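TRAP dicarboxylate transporter, DctP subunit (Anaerococcus prevoti, PDB 4N91) binds D-glucuronate, in both its alpha and beta forms, as the probable extracytoplasmic solute-binding component of a TRAP transport system. Local coordinates at residues R184-L188 and L189-A193; P309-K312 and E313-R317. All coordinates share one frame; numbering follows the deposited sequence.

Contact 1 (R184-L188 and L189-A193)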
ATOM      1  N   ARG A 184      -3.783   3.333 -16.032  1.00 16.56           N
ATOM      2  CA  ARG A 184      -3.952   2.435 -17.162  1.00 17.77           C
ATOM      3  C   ARG A 184      -4.990   1.343 -16.861  1.00 18.19           C
ATOM      4  O   ARG A 184      -5.779   0.979 -17.718  1.00 17.34           O
ATOM      5  CB  ARG A 184      -2.615   1.812 -17.559  1.00 18.22           C
ATOM      6  CG  ARG A 184      -2.692   0.850 -18.713  1.00 21.87           C
ATOM      7  CD  ARG A 184      -3.151   1.494 -19.996  1.00 28.26           C
ATOM      8  NE  ARG A 184      -3.071   0.522 -21.087  1.00 29.44           N
ATOM      9  CZ  ARG A 184      -3.823   0.552 -22.179  1.00 37.09           C
ATOM     10  NH1 ARG A 184      -4.717   1.524 -22.359  1.00 35.09           N
ATOM     11  NH2 ARG A 184      -3.682  -0.399 -23.096  1.00 36.03           N
HETATM   12  N   MSE A 185      -4.991   0.826 -15.639  1.00 16.66           N
HETATM   13  CA  MSE A 185      -5.981  -0.167 -15.254  1.00 17.06           C
HETATM   14  C   MSE A 185      -7.396   0.396 -15.425  1.00 16.78           C
HETATM   15  O   MSE A 185      -8.299  -0.304 -15.914  1.00 17.59           O
HETATM   16  CB  MSE A 185      -5.762  -0.607 -13.805  1.00 17.04           C
HETATM   17  CG  MSE A 185      -6.680  -1.738 -13.393  1.00 19.05           C
HETATM   18 SE   MSE A 185      -6.471  -2.171 -11.485  1.00 29.24          SE
HETATM   19  CE  MSE A 185      -7.392  -0.612 -10.722  1.00 26.01           C
HETATM   20  N   MSE A 186      -7.615   1.653 -15.024  1.00 15.54           N
HETATM   21  CA  MSE A 186      -8.964   2.218 -15.142  1.00 15.35           C
HETATM   22  C   MSE A 186      -9.330   2.385 -16.615  1.00 16.17           C
HETATM   23  O   MSE A 186     -10.482   2.150 -16.987  1.00 18.38           O
HETATM   24  CB  MSE A 186      -9.124   3.548 -14.418  1.00 14.72           C
HETATM   25  CG  MSE A 186      -8.856   3.484 -12.927  1.00 16.16           C
HETATM   26 SE   MSE A 186      -9.839   2.049 -11.989  1.00 23.81          SE
HETATM   27  CE  MSE A 186     -11.589   2.326 -12.689  1.00 15.13           C
ATOM     28  N   ASP A 187      -8.353   2.777 -17.443  1.00 16.96           N
ATOM     29  CA  ASP A 187      -8.593   2.928 -18.872  1.00 19.44           C
ATOM     30  C   ASP A 187      -9.045   1.599 -19.497  1.00 18.35           C
ATOM     31  O   ASP A 187      -9.998   1.574 -20.295  1.00 18.99           O
ATOM     32  CB  ASP A 187      -7.332   3.387 -19.586  1.00 19.70           C
ATOM     33  CG  ASP A 187      -6.968   4.817 -19.303  1.00 29.24           C
ATOM     34  OD1 ASP A 187      -7.829   5.608 -18.845  1.00 32.44           O
ATOM     35  OD2 ASP A 187      -5.800   5.152 -19.577  1.00 31.93           O
ATOM     36  N   LEU A 188      -8.371   0.504 -19.142  1.00 16.70           N
ATOM     37  CA  LEU A 188      -8.712  -0.819 -19.662  1.00 20.69           C
ATOM     38  C   LEU A 188     -10.066  -1.320 -19.175  1.00 20.82           C
ATOM     39  O   LEU A 188     -10.722  -2.125 -19.838  1.00 22.61           O
ATOM     40  CB  LEU A 188      -7.636  -1.826 -19.265  1.00 21.63           C
ATOM     41  CG  LEU A 188      -6.324  -1.689 -20.019  1.00 22.70           C
ATOM     42  CD1 LEU A 188      -5.222  -2.445 -19.293  1.00 21.81           C
ATOM     43  CD2 LEU A 188      -6.512  -2.207 -21.450  1.00 25.37           C
ATOM     44  N   LEU A 189     -10.479  -0.855 -18.003  1.00 17.67           N
ATOM     45  CA  LEU A 189     -11.821  -1.131 -17.492  1.00 18.56           C
ATOM     46  C   LEU A 189     -12.913  -0.235 -18.108  1.00 22.22           C
ATOM     47  O   LEU A 189     -14.079  -0.298 -17.694  1.00 27.30           O
ATOM     48  CB  LEU A 189     -11.827  -0.966 -15.970  1.00 17.06           C
ATOM     49  CG  LEU A 189     -11.036  -2.026 -15.209  1.00 16.26           C
ATOM     50  CD1 LEU A 189     -10.810  -1.644 -13.720  1.00 16.80           C
ATOM     51  CD2 LEU A 189     -11.788  -3.354 -15.293  1.00 19.72           C
ATOM     52  N   GLY A 190     -12.552   0.603 -19.075  1.00 20.08           N
ATOM     53  CA  GLY A 190     -13.513   1.476 -19.739  1.00 22.10           C
ATOM     54  C   GLY A 190     -13.975   2.654 -18.903  1.00 26.06           C
ATOM     55  O   GLY A 190     -15.004   3.272 -19.181  1.00 25.72           O
ATOM     56  N   SER A 191     -13.185   2.988 -17.890  1.00 20.65           N
ATOM     57  CA  SER A 191     -13.549   3.989 -16.902  1.00 18.98           C
ATOM     58  C   SER A 191     -12.577   5.170 -16.975  1.00 23.96           C
ATOM     59  O   SER A 191     -11.844   5.341 -17.973  1.00 22.74           O
ATOM     60  CB  SER A 191     -13.554   3.309 -15.533  1.00 18.07           C
ATOM     61  OG  SER A 191     -14.156   4.111 -14.546  1.00 20.79           O
ATOM     62  N   SER A 192     -12.556   5.986 -15.933  1.00 19.17           N
ATOM     63  CA  SER A 192     -11.700   7.160 -15.895  1.00 19.40           C
ATOM     64  C   SER A 192     -11.063   7.259 -14.506  1.00 24.43           C
ATOM     65  O   SER A 192     -11.756   7.130 -13.503  1.00 25.69           O
ATOM     66  CB  SER A 192     -12.533   8.406 -16.163  1.00 24.56           C
ATOM     67  OG  SER A 192     -11.699   9.545 -16.202  1.00 36.96           O
ATOM     68  N   ALA A 193      -9.748   7.464 -14.441  1.00 16.60           N
ATOM     69  CA  ALA A 193      -9.069   7.607 -13.161  1.00 13.55           C
ATOM     70  C   ALA A 193      -8.952   9.055 -12.706  1.00 14.83           C
ATOM     71  O   ALA A 193      -8.664   9.947 -13.498  1.00 16.24           O
ATOM     72  CB  ALA A 193      -7.693   7.037 -13.263  1.00 14.49           C
TER
HETATM   73  O   HOH W   1      -8.139   7.992 -16.895  1.00 37.51           O
HETATM   74  O   HOH W   2     -11.752   4.273 -20.775  1.00 42.76           O

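Contact 2 (P309-K312 and E313-R317)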
ATOM      1  N   PRO A 309      -4.191  -7.105 -20.437  1.00 24.77           N
ATOM      2  CA  PRO A 309      -3.195  -6.419 -21.271  1.00 25.61           C
ATOM      3  C   PRO A 309      -2.202  -5.576 -20.484  1.00 27.21           C
ATOM      4  O   PRO A 309      -1.085  -5.370 -20.931  1.00 24.74           O
ATOM      5  CB  PRO A 309      -4.045  -5.525 -22.172  1.00 25.41           C
ATOM      6  CG  PRO A 309      -5.350  -6.219 -22.258  1.00 26.76           C
ATOM      7  CD  PRO A 309      -5.564  -6.814 -20.885  1.00 23.85           C
ATOM      8  N   LEU A 310      -2.593  -5.091 -19.316  1.00 24.97           N
ATOM      9  CA  LEU A 310      -1.690  -4.284 -18.517  1.00 20.41           C
ATOM     10  C   LEU A 310      -0.450  -5.063 -18.099  1.00 20.39           C
ATOM     11  O   LEU A 310       0.668  -4.558 -18.168  1.00 22.10           O
ATOM     12  CB  LEU A 310      -2.416  -3.767 -17.278  1.00 19.40           C
ATOM     13  CG  LEU A 310      -1.640  -2.822 -16.376  1.00 21.46           C
ATOM     14  CD1 LEU A 310      -1.030  -1.732 -17.172  1.00 26.38           C
ATOM     15  CD2 LEU A 310      -2.595  -2.234 -15.321  1.00 22.93           C
ATOM     16  N   THR A 311      -0.646  -6.297 -17.661  1.00 19.81           N
ATOM     17  CA  THR A 311       0.479  -7.134 -17.268  1.00 22.43           C
ATOM     18  C   THR A 311       1.372  -7.425 -18.465  1.00 23.17           C
ATOM     19  O   THR A 311       2.604  -7.367 -18.360  1.00 23.60           O
ATOM     20  CB  THR A 311      -0.009  -8.424 -16.621  1.00 23.23           C
ATOM     21  OG1 THR A 311      -0.659  -8.102 -15.383  1.00 22.35           O
ATOM     22  CG2 THR A 311       1.135  -9.401 -16.362  1.00 26.41           C
ATOM     23  N   LYS A 312       0.757  -7.744 -19.599  1.00 22.09           N
ATOM     24  CA  LYS A 312       1.513  -7.981 -20.826  1.00 23.77           C
ATOM     25  C   LYS A 312       2.352  -6.760 -21.191  1.00 22.79           C
ATOM     26  O   LYS A 312       3.522  -6.892 -21.534  1.00 25.44           O
ATOM     27  CB  LYS A 312       0.572  -8.353 -21.977  1.00 27.22           C
ATOM     28  CG  LYS A 312       1.275  -8.588 -23.316  1.00 32.80           C
ATOM     29  CD  LYS A 312       0.273  -8.886 -24.429  1.00 44.44           C
ATOM     30  CE  LYS A 312       0.955  -9.439 -25.683  1.00 50.48           C
ATOM     31  NZ  LYS A 312       1.421  -8.365 -26.604  1.00 54.41           N
ATOM     32  N   GLU A 313       1.749  -5.572 -21.104  1.00 22.91           N
ATOM     33  CA  GLU A 313       2.399  -4.330 -21.496  1.00 25.52           C
ATOM     34  C   GLU A 313       3.540  -3.999 -20.559  1.00 24.46           C
ATOM     35  O   GLU A 313       4.605  -3.580 -20.979  1.00 26.56           O
ATOM     36  CB  GLU A 313       1.385  -3.169 -21.449  1.00 29.70           C
ATOM     37  CG  GLU A 313       0.364  -3.191 -22.564  1.00 37.69           C
ATOM     38  CD  GLU A 313      -0.854  -2.301 -22.292  1.00 38.02           C
ATOM     39  OE1 GLU A 313      -0.811  -1.437 -21.380  1.00 36.82           O
ATOM     40  OE2 GLU A 313      -1.872  -2.479 -23.002  1.00 40.83           O
ATOM     41  N   VAL A 314       3.293  -4.156 -19.270  1.00 22.91           N
ATOM     42  CA  VAL A 314       4.273  -3.770 -18.256  1.00 20.47           C
ATOM     43  C   VAL A 314       5.477  -4.685 -18.366  1.00 23.71           C
ATOM     44  O   VAL A 314       6.626  -4.226 -18.343  1.00 24.08           O
ATOM     45  CB  VAL A 314       3.668  -3.799 -16.846  1.00 21.00           C
ATOM     46  CG1 VAL A 314       4.748  -3.775 -15.769  1.00 24.08           C
ATOM     47  CG2 VAL A 314       2.695  -2.640 -16.666  1.00 25.49           C
ATOM     48  N   LEU A 315       5.231  -5.984 -18.508  1.00 20.81           N
ATOM     49  CA  LEU A 315       6.337  -6.934 -18.582  1.00 23.21           C
ATOM     50  C   LEU A 315       7.152  -6.732 -19.856  1.00 26.50           C
ATOM     51  O   LEU A 315       8.391  -6.818 -19.838  1.00 29.34           O
ATOM     52  CB  LEU A 315       5.825  -8.367 -18.518  1.00 25.02           C
ATOM     53  CG  LEU A 315       5.248  -8.808 -17.174  1.00 25.63           C
ATOM     54  CD1 LEU A 315       4.728 -10.241 -17.256  1.00 26.31           C
ATOM     55  CD2 LEU A 315       6.259  -8.683 -16.048  1.00 30.26           C
ATOM     56  N   GLU A 316       6.468  -6.465 -20.963  1.00 25.32           N
ATOM     57  CA  GLU A 316       7.158  -6.272 -22.243  1.00 30.67           C
ATOM     58  C   GLU A 316       8.047  -5.044 -22.223  1.00 28.63           C
ATOM     59  O   GLU A 316       9.098  -5.026 -22.862  1.00 29.90           O
ATOM     60  CB  GLU A 316       6.166  -6.125 -23.397  1.00 35.08           C
ATOM     61  CG  GLU A 316       5.582  -7.433 -23.880  1.00 47.97           C
ATOM     62  CD  GLU A 316       4.389  -7.248 -24.818  1.00 55.42           C
ATOM     63  OE1 GLU A 316       3.836  -6.124 -24.887  1.00 56.24           O
ATOM     64  OE2 GLU A 316       4.009  -8.238 -25.485  1.00 60.16           O
ATOM     65  N   ARG A 317       7.629  -4.011 -21.505  1.00 29.97           N
ATOM     66  CA  ARG A 317       8.354  -2.752 -21.521  1.00 24.81           C
ATOM     67  C   ARG A 317       9.526  -2.739 -20.565  1.00 30.73           C
ATOM     68  O   ARG A 317      10.480  -1.995 -20.763  1.00 37.77           O
ATOM     69  CB  ARG A 317       7.403  -1.581 -21.233  1.00 30.47           C
ATOM     70  CG  ARG A 317       6.427  -1.383 -22.381  1.00 45.89           C
ATOM     71  CD  ARG A 317       5.344  -0.341 -22.128  1.00 53.05           C
ATOM     72  NE  ARG A 317       4.370  -0.351 -23.226  1.00 58.09           N
ATOM     73  CZ  ARG A 317       3.112   0.080 -23.133  1.00 62.32           C
ATOM     74  NH1 ARG A 317       2.314   0.020 -24.196  1.00 64.33           N
ATOM     75  NH2 ARG A 317       2.645   0.564 -21.988  1.00 66.66           N
TER

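Contact 1 (R184-L188 and L189-A193)
Met186 folds back over the turn that ends its helix and packs against Leu189, Ser191 and Ala193. It is a selenomethionine, bent at chi2 and chi3. Its CG lies 3.8 Å from Ala193 CB, and the bends carry its CE to 3.6 Å from Ser191 CB. Leu189 packs alongside Met185, with Leu189 CD1 4.1 Å from Met185 CG. Leu189 has CG anti to its carbonyl carbon (chi1 -69°), laying the side chain back against the Met185 carbonyl. With an alanine here the CD1 methyl is gone, and a gap would probably open beside Met185 CG and Met186 SE.

The helix closes in a Schellman motif. Ser191 N bonds to Met186 O at 3.0 Å, and Gly190 N bonds to Asp187 O at 3.0 Å from above the carbonyl plane. Gly190 takes the positive phi (74°) that lets the chain turn. The tight side is that of Met186, Leu189 and Ala193; the exposed Asp187 and Gly190 side is bridged by water. Asp187 OD1 reaches Ala193 N through one water, and a second donates to Asp187 O and Ser191 O.

Ser191 OG, beside the Met186 CE methyl, hydrogen-bonds Leu169 O. The turn joins helix 180-188 to strand 192-195 in a beta-alpha-beta unit begun by strand 173-176. Met186 and Ala193 touch Val176 of that strand, Met186 and Leu189 rest on Phe156 of strand 154-158, and helix 301-317 packs on Met185 and Leu189.

Contact 2 (P309-K312 and E313-R317)
Lys312 and Glu316 form a salt bridge one helical turn apart. Lys312 NZ meets Glu316 OE2 at 2.8 Å, on the syn side of the carboxylate and 17° out of its plane. The lysine chain runs out extended and bends at its last torsion (chi4 -87°), which turns NZ onto the carboxylate. Lys312 CG and CE also lie close to OE2, so the chain passes obliquely across the acid group. Both residues are exposed, and the bridge lies at the surface.

Four backbone carbonyls in a row are satisfied by the amides four residues on. Pro309 O accepts from Glu313 N at 2.8 Å and Leu310 O from Val314 N at 2.9 Å. Thr311 O takes Leu315 N, and Lys312 O takes Glu316 N, both at 3.0 Å. The ladder continues with Arg317 N on Glu313 O. The helix is kinked at Pro309 and Leu310, whose nitrogens make no bond to the turn before. The proline nitrogen has no hydrogen to give.

Glu313 runs back along the helix, its OE2 3.8 Å from Pro309 CB. That oxygen is held by a salt bridge to Arg184 NH2. Glu313 OE1 is also satisfied outside the segments, with Arg184 NE close by. Leu310 and Val314 lie side by side as an apolar pair, Leu310 CD1 to Val314 CG2 3.9 Å. The Thr311 methyl CG2 likewise lies beside Leu315 CD1, at 3.8 Å.

All of this belongs to the last turns of helix 301-317. Leu310 faces helix 180-188, where it touches Thr181, Arg184, Met185 and Leu188. Val314 and Leu315 meet Leu321, ahead of helix 322-334.

Overall arrangement
Contact 1 is partly buried, while contact 2 is a surface contact. Contact 1 lies where helix 180-188 ends and the chain passes into strand 192-195, and it relies on apolar packing, a Schellman turn and bridging waters. Contact 2 stays within a single helix and relies on regular backbone bonds and a pair of opposite charges at the surface. The two are held together directly. The glutamate ion pair and the leucine packing of contact 2 both land on the helix of contact 1, with Leu188 CD1 3.7 Å from Leu310 CB. Contact 1 is nearer the sugar site: Met185 lies about 7 Å from the glucuronate-binding Arg154, against about 12 Å for Leu310, measured between side chains.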